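Local coordinates for SM80.1 Vicilin (PDB 5VF5), which is a 7S vicilin of the cupin family from eggplant, probably a seed storage protein, and carries a bound copper(II) ion, at residues Val320-Ala323 against Gly324-Ile327; Gly356-Asn359 against Ile360-Ile364. All coordinates share one frame; numbering follows the deposited sequence. Where two conformers were deposited one is given.

Interaction 1: residues Val320-Ala323 against Gly324-Ile327; sequences VIPA and GHPI. With CU (copper (II) ion), chain D.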
ATOM      1  N   VAL A 320       9.115   3.622   4.913  1.00  9.59           N
ATOM      2  CA  VAL A 320       9.371   2.229   5.216  1.00  9.59           C
ATOM      3  C   VAL A 320       9.807   2.181   6.696  1.00  9.64           C
ATOM      4  O   VAL A 320      10.758   2.855   7.089  1.00 11.04           O
ATOM      5  CB  VAL A 320      10.443   1.632   4.301  1.00 10.53           C
ATOM      6  CG1 VAL A 320      10.797   0.229   4.757  1.00 11.72           C
ATOM      7  CG2 VAL A 320       9.976   1.667   2.848  1.00 11.61           C
ATOM      8  N   ILE A 321       9.112   1.377   7.486  1.00  9.91           N
ATOM      9  CA  ILE A 321       9.470   1.171   8.881  1.00 10.07           C
ATOM     10  C   ILE A 321      10.081  -0.235   8.971  1.00  9.50           C
ATOM     11  O   ILE A 321       9.312  -1.235   8.962  1.00 10.65           O
ATOM     12  CB  ILE A 321       8.244   1.232   9.828  1.00 11.57           C
ATOM     13  CG1 ILE A 321       7.326   2.452   9.523  1.00 12.34           C
ATOM     14  CG2 ILE A 321       8.767   1.222  11.283  1.00 11.98           C
ATOM     15  CD1 ILE A 321       6.023   2.371  10.287  1.00 13.77           C
ATOM     16  N   PRO A 322      11.408  -0.349   9.102  1.00  9.58           N
ATOM     17  CA  PRO A 322      11.970  -1.688   9.254  1.00 10.43           C
ATOM     18  C   PRO A 322      11.491  -2.343  10.570  1.00  8.82           C
ATOM     19  O   PRO A 322      11.194  -1.645  11.555  1.00  9.54           O
ATOM     20  CB  PRO A 322      13.477  -1.433   9.304  1.00 12.71           C
ATOM     21  CG  PRO A 322      13.655  -0.096   8.730  1.00 13.85           C
ATOM     22  CD  PRO A 322      12.440   0.695   9.042  1.00 11.10           C
ATOM     23  N   ALA A 323      11.461  -3.678  10.588  1.00  9.86           N
ATOM     24  CA  ALA A 323      11.085  -4.386  11.766  1.00  9.83           C
ATOM     25  C   ALA A 323      11.991  -4.042  12.955  1.00  9.31           C
ATOM     26  O   ALA A 323      13.192  -3.743  12.804  1.00 10.87           O
ATOM     27  CB  ALA A 323      11.123  -5.881  11.530  1.00 12.14           C
ATOM     28  N   GLY A 324      11.382  -3.964  14.143  1.00  9.83           N
ATOM     29  CA  GLY A 324      12.115  -3.730  15.375  1.00  9.25           C
ATOM     30  C   GLY A 324      12.405  -2.281  15.665  1.00  9.69           C
ATOM     31  O   GLY A 324      12.825  -1.950  16.762  1.00 10.63           O
ATOM     32  N   HIS A 325      12.156  -1.404  14.706  1.00 10.23           N
ATOM     33  CA  HIS A 325      12.510   0.003  14.866  1.00 10.86           C
ATOM     34  C   HIS A 325      11.417   0.779  15.577  1.00  9.66           C
ATOM     35  O   HIS A 325      10.301   0.843  15.082  1.00 10.08           O
ATOM     36  CB  HIS A 325      12.766   0.643  13.511  1.00 11.45           C
ATOM     37  CG  HIS A 325      14.068   0.251  12.876  1.00 12.47           C
ATOM     38  ND1 HIS A 325      14.448  -1.066  12.717  1.00 13.50           N
ATOM     39  CD2 HIS A 325      15.037   0.998  12.293  1.00 14.85           C
ATOM     40  CE1 HIS A 325      15.611  -1.106  12.096  1.00 12.01           C
ATOM     41  NE2 HIS A 325      15.986   0.128  11.825  1.00 12.42           N
ATOM     42  N   PRO A 326      11.733   1.385  16.722  1.00  9.49           N
ATOM     43  CA  PRO A 326      10.768   2.240  17.409  1.00 10.22           C
ATOM     44  C   PRO A 326      10.362   3.410  16.524  1.00  9.81           C
ATOM     45  O   PRO A 326      11.222   4.049  15.871  1.00 11.02           O
ATOM     46  CB  PRO A 326      11.526   2.714  18.656  1.00 10.46           C
ATOM     47  CG  PRO A 326      12.486   1.577  18.934  1.00 11.22           C
ATOM     48  CD  PRO A 326      12.940   1.185  17.538  1.00 10.84           C
ATOM     49  N   ILE A 327       9.077   3.723  16.509  1.00  9.55           N
ATOM     50  CA  ILE A 327       8.517   4.780  15.676  1.00  9.66           C
ATOM     51  C   ILE A 327       7.351   5.443  16.376  1.00  9.49           C
ATOM     52  O   ILE A 327       6.597   4.790  17.087  1.00  9.73           O
ATOM     53  CB  ILE A 327       8.082   4.180  14.299  1.00 11.56           C
ATOM     54  CG1 ILE A 327       7.432   5.182  13.368  1.00 17.79           C
ATOM     55  CG2 ILE A 327       7.097   3.032  14.471  1.00 13.01           C
ATOM     56  CD1 ILE A 327       8.328   5.766  12.389  1.00 21.67           C
TER
HETATM   57 CU    CU D 503      17.875   0.723  11.538  0.50 15.06          CU
HETATM   58  O   HOH W   1       9.000  -1.384  13.928  1.00  9.72           O

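Interaction 2: residues Gly356-Asn359 against Ile360-Ile364; sequences GREN and IWRNI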
ATOM      1  N   GLY A 356       2.277   4.220  27.531  1.00 14.29           N
ATOM      2  CA  GLY A 356       0.830   4.070  27.622  1.00 15.26           C
ATOM      3  C   GLY A 356       0.458   2.988  28.605  1.00 15.07           C
ATOM      4  O   GLY A 356       1.296   2.205  29.062  1.00 16.83           O
ATOM      5  N   ARG A 357      -0.826   2.952  28.962  1.00 13.66           N
ATOM      6  CA  ARG A 357      -1.289   1.988  29.973  1.00 14.93           C
ATOM      7  C   ARG A 357      -0.954   0.559  29.559  1.00 14.71           C
ATOM      8  O   ARG A 357      -0.467  -0.217  30.343  1.00 18.00           O
ATOM      9  CB  ARG A 357      -2.773   2.273  30.273  1.00 17.51           C
ATOM     10  CG  ARG A 357      -3.429   1.219  31.108  1.00 20.10           C
ATOM     11  CD  ARG A 357      -4.821   1.685  31.491  1.00 25.99           C
ATOM     12  NE  ARG A 357      -4.829   2.425  32.746  1.00 33.06           N
ATOM     13  CZ  ARG A 357      -4.721   1.872  33.963  1.00 38.81           C
ATOM     14  NH1 ARG A 357      -4.523   0.557  34.120  1.00 41.49           N
ATOM     15  NH2 ARG A 357      -4.763   2.655  35.031  1.00 48.01           N
ATOM     16  N   GLU A 358      -1.221   0.212  28.305  1.00 12.70           N
ATOM     17  CA  GLU A 358      -0.819  -1.072  27.734  1.00 14.56           C
ATOM     18  C   GLU A 358       0.482  -0.915  26.984  1.00 14.21           C
ATOM     19  O   GLU A 358       0.505  -0.334  25.910  1.00 14.15           O
ATOM     20  CB  GLU A 358      -1.878  -1.589  26.788  1.00 15.27           C
ATOM     21  CG  GLU A 358      -3.195  -1.897  27.465  1.00 16.52           C
ATOM     22  CD  GLU A 358      -3.196  -3.152  28.317  1.00 19.15           C
ATOM     23  OE1 GLU A 358      -2.167  -3.814  28.557  1.00 23.64           O
ATOM     24  OE2 GLU A 358      -4.272  -3.490  28.796  1.00 19.22           O
ATOM     25  N   ASN A 359       1.562  -1.432  27.561  1.00 13.02           N
ATOM     26  CA  ASN A 359       2.876  -1.350  26.936  1.00 12.41           C
ATOM     27  C   ASN A 359       3.756  -2.473  27.428  1.00 11.80           C
ATOM     28  O   ASN A 359       3.391  -3.157  28.380  1.00 12.94           O
ATOM     29  CB  ASN A 359       3.492   0.026  27.160  1.00 13.62           C
ATOM     30  CG  ASN A 359       4.154   0.179  28.496  1.00 15.66           C
ATOM     31  OD1 ASN A 359       5.344   0.023  28.596  1.00 22.13           O
ATOM     32  ND2 ASN A 359       3.418   0.511  29.490  1.00 27.42           N
ATOM     33  N   ILE A 360       4.933  -2.665  26.831  1.00 11.39           N
ATOM     34  CA  ILE A 360       5.767  -3.782  27.210  1.00 11.79           C
ATOM     35  C   ILE A 360       6.195  -3.775  28.665  1.00 11.92           C
ATOM     36  O   ILE A 360       6.393  -4.841  29.254  1.00 12.33           O
ATOM     37  CB  ILE A 360       6.972  -3.950  26.295  1.00 14.18           C
ATOM     38  CG1 ILE A 360       7.879  -2.725  26.328  1.00 14.74           C
ATOM     39  CG2 ILE A 360       6.483  -4.299  24.886  1.00 16.81           C
ATOM     40  CD1 ILE A 360       9.207  -2.923  25.643  1.00 19.97           C
ATOM     41  N   TRP A 361       6.332  -2.587  29.259  1.00 10.66           N
ATOM     42  CA  TRP A 361       6.819  -2.490  30.634  1.00 12.21           C
ATOM     43  C   TRP A 361       5.807  -3.023  31.641  1.00 12.87           C
ATOM     44  O   TRP A 361       6.171  -3.363  32.782  1.00 14.08           O
ATOM     45  CB  TRP A 361       7.263  -1.078  30.976  1.00 14.32           C
ATOM     46  CG  TRP A 361       8.473  -0.669  30.208  1.00 12.71           C
ATOM     47  CD1 TRP A 361       8.497   0.043  29.049  1.00 14.49           C
ATOM     48  CD2 TRP A 361       9.823  -0.935  30.534  1.00 11.53           C
ATOM     49  NE1 TRP A 361       9.766   0.243  28.632  1.00 14.33           N
ATOM     50  CE2 TRP A 361      10.618  -0.360  29.520  1.00 12.00           C
ATOM     51  CE3 TRP A 361      10.457  -1.614  31.573  1.00 13.48           C
ATOM     52  CZ2 TRP A 361      11.994  -0.440  29.529  1.00 14.07           C
ATOM     53  CZ3 TRP A 361      11.828  -1.682  31.567  1.00 13.62           C
ATOM     54  CH2 TRP A 361      12.577  -1.133  30.543  1.00 13.90           C
ATOM     55  N   ARG A 362       4.552  -3.149  31.224  1.00 13.18           N
ATOM     56  CA  ARG A 362       3.533  -3.821  32.060  0.50 13.00           C
ATOM     57  C   ARG A 362       3.953  -5.242  32.415  1.00 14.47           C
ATOM     58  O   ARG A 362       3.499  -5.793  33.440  1.00 17.46           O
ATOM     59  CB  ARG A 362       2.139  -3.903  31.365  0.50 13.02           C
ATOM     60  CG  ARG A 362       1.397  -2.594  31.247  0.50 11.49           C
ATOM     61  CD  ARG A 362       0.923  -2.040  32.597  0.50 12.63           C
ATOM     62  NE  ARG A 362      -0.108  -2.856  33.244  0.50 15.65           N
ATOM     63  CZ  ARG A 362      -1.410  -2.758  33.005  0.50 14.94           C
ATOM     64  NH1 ARG A 362      -1.869  -1.869  32.123  0.50 14.15           N
ATOM     65  NH2 ARG A 362      -2.260  -3.545  33.664  0.50 17.33           N
ATOM     66  N   ASN A 363       4.761  -5.839  31.541  1.00 12.44           N
ATOM     67  CA  ASN A 363       5.192  -7.236  31.641  1.00 12.91           C
ATOM     68  C   ASN A 363       6.643  -7.382  32.059  1.00 12.36           C
ATOM     69  O   ASN A 363       7.249  -8.453  31.847  1.00 15.00           O
ATOM     70  CB  ASN A 363       4.869  -7.915  30.340  1.00 13.65           C
ATOM     71  CG  ASN A 363       3.379  -7.988  30.113  1.00 17.38           C
ATOM     72  OD1 ASN A 363       2.649  -8.352  31.035  1.00 19.18           O
ATOM     73  ND2 ASN A 363       2.906  -7.518  28.959  1.00 24.81           N
ATOM     74  N   ILE A 364       7.174  -6.326  32.699  1.00 13.99           N
ATOM     75  CA  ILE A 364       8.530  -6.331  33.252  1.00 13.04           C
ATOM     76  C   ILE A 364       8.390  -6.057  34.746  1.00 14.22           C
ATOM     77  O   ILE A 364       7.686  -5.136  35.133  1.00 17.51           O
ATOM     78  CB  ILE A 364       9.436  -5.307  32.528  1.00 14.12           C
ATOM     79  CG1 ILE A 364       9.565  -5.761  31.061  1.00 14.17           C
ATOM     80  CG2 ILE A 364      10.787  -5.207  33.221  1.00 14.45           C
ATOM     81  CD1 ILE A 364      10.373  -4.867  30.162  1.00 15.06           C
TER

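Interaction 1: residues Val320-Ala323 against Gly324-Ile327
H325 and P322 meet at the two ends of a type II beta turn, and the histidine ring is held from three directions. Its NE2 is a copper ligand, 2.0 Å from the metal. The other ring nitrogen, ND1, donates to A323 O, 3.0 Å away; that oxygen lies close to the ring plane, although the donor stands about 50° out of the carbonyl plane. With both nitrogens engaged, a proton on ND1 is consistent with NE2 using its lone pair for the metal. P322 lies over one face of the ring, its CB 3.7 Å from the centroid in a CH-pi contact. CG of H325 is anti to its own carbonyl carbon (chi1 -74°), which turns the imidazole back over the proline.

The bond that closes the turn, from H325 N to P322 O, is weak at 3.3 Å. A water lies within hydrogen-bonding distance of both P322 O and H325 O (2.8 Å to the latter), though it has more acceptors in reach than protons to give. G324 holds the third turn position with a positive phi of 84°. On the strand side, I321 CG2 touches I327 CG2, the two side chains crossing at about a right angle.

The turn links strand 318-321 to strand 327-331; I321 and I327 both pack on Y259 of strand 254-261 and M279 of strand 275-281, while C281 and H283 complete the copper site.

Interaction 2: residues Gly356-Asn359 against Ile360-Ile364
N359 meets W361 at the edge of its indole. OD1 of N359, the residue just before the 3-10 segment 360-362, accepts the backbone N-H of W361, with 2.9 Å between OD1 and N, and the same oxygen lies near the ring plane, 3.2 Å from W361 CD1. The amide and the indole are inclined by 43°, neither stacked nor perpendicular. CG of N359 sits between its backbone N and carbonyl carbon (chi1 82°), which swings the amide over the first residues of the segment. The other end of the amide turns back along the chain: ND2 donates to G356 O at 2.7 Å, with that oxygen tilted from the amide plane. Both ends of the amide are therefore engaged, which fixes its rotation.

In one of two conformers, and so not in its only state, R362 curls back across the N359 side chain toward R357, bent at both chi2 and chi3. There NH1 reaches R357 O at 2.8 Å, with the oxygen almost in the guanidinium plane, while the backbone N of R362 donates to N359 O at 3.1 Å. The guanidinium of R357 is then nearly perpendicular to that of R362, their NH1 atoms 4.1 Å apart. The E358 carboxylate runs almost parallel to this guanidinium but offset from its plane, so OE1 offers charge without a hydrogen bond and may temper the like charges.

This surface loop connects strand 351-353 with helix 366-373; W361 meets F373 of that helix and F384 of helix 377-385, while K369 holds the carbonyls of W361 and I364.

How the interactions relate
Interactions 1 and 2 follow one another along the chain within the second cupin range, with centres about 19 Å apart and nearest atoms about 9 Å apart. Each is a local turn in which a polar side chain folds back on neighbouring backbone, but the uses differ. Only interaction 1 supplies a copper ligand, between two strands, about 16 Å from the centre of the chain. Interaction 2 lies farther out, about 30 Å from that centre, and stands at the start of a 3-10 segment leading from strands to helices; its I360 CD1 is 16.9 Å from the copper. L354 is a shared neighbour, touched by P326 of interaction 1 and I360 of interaction 2.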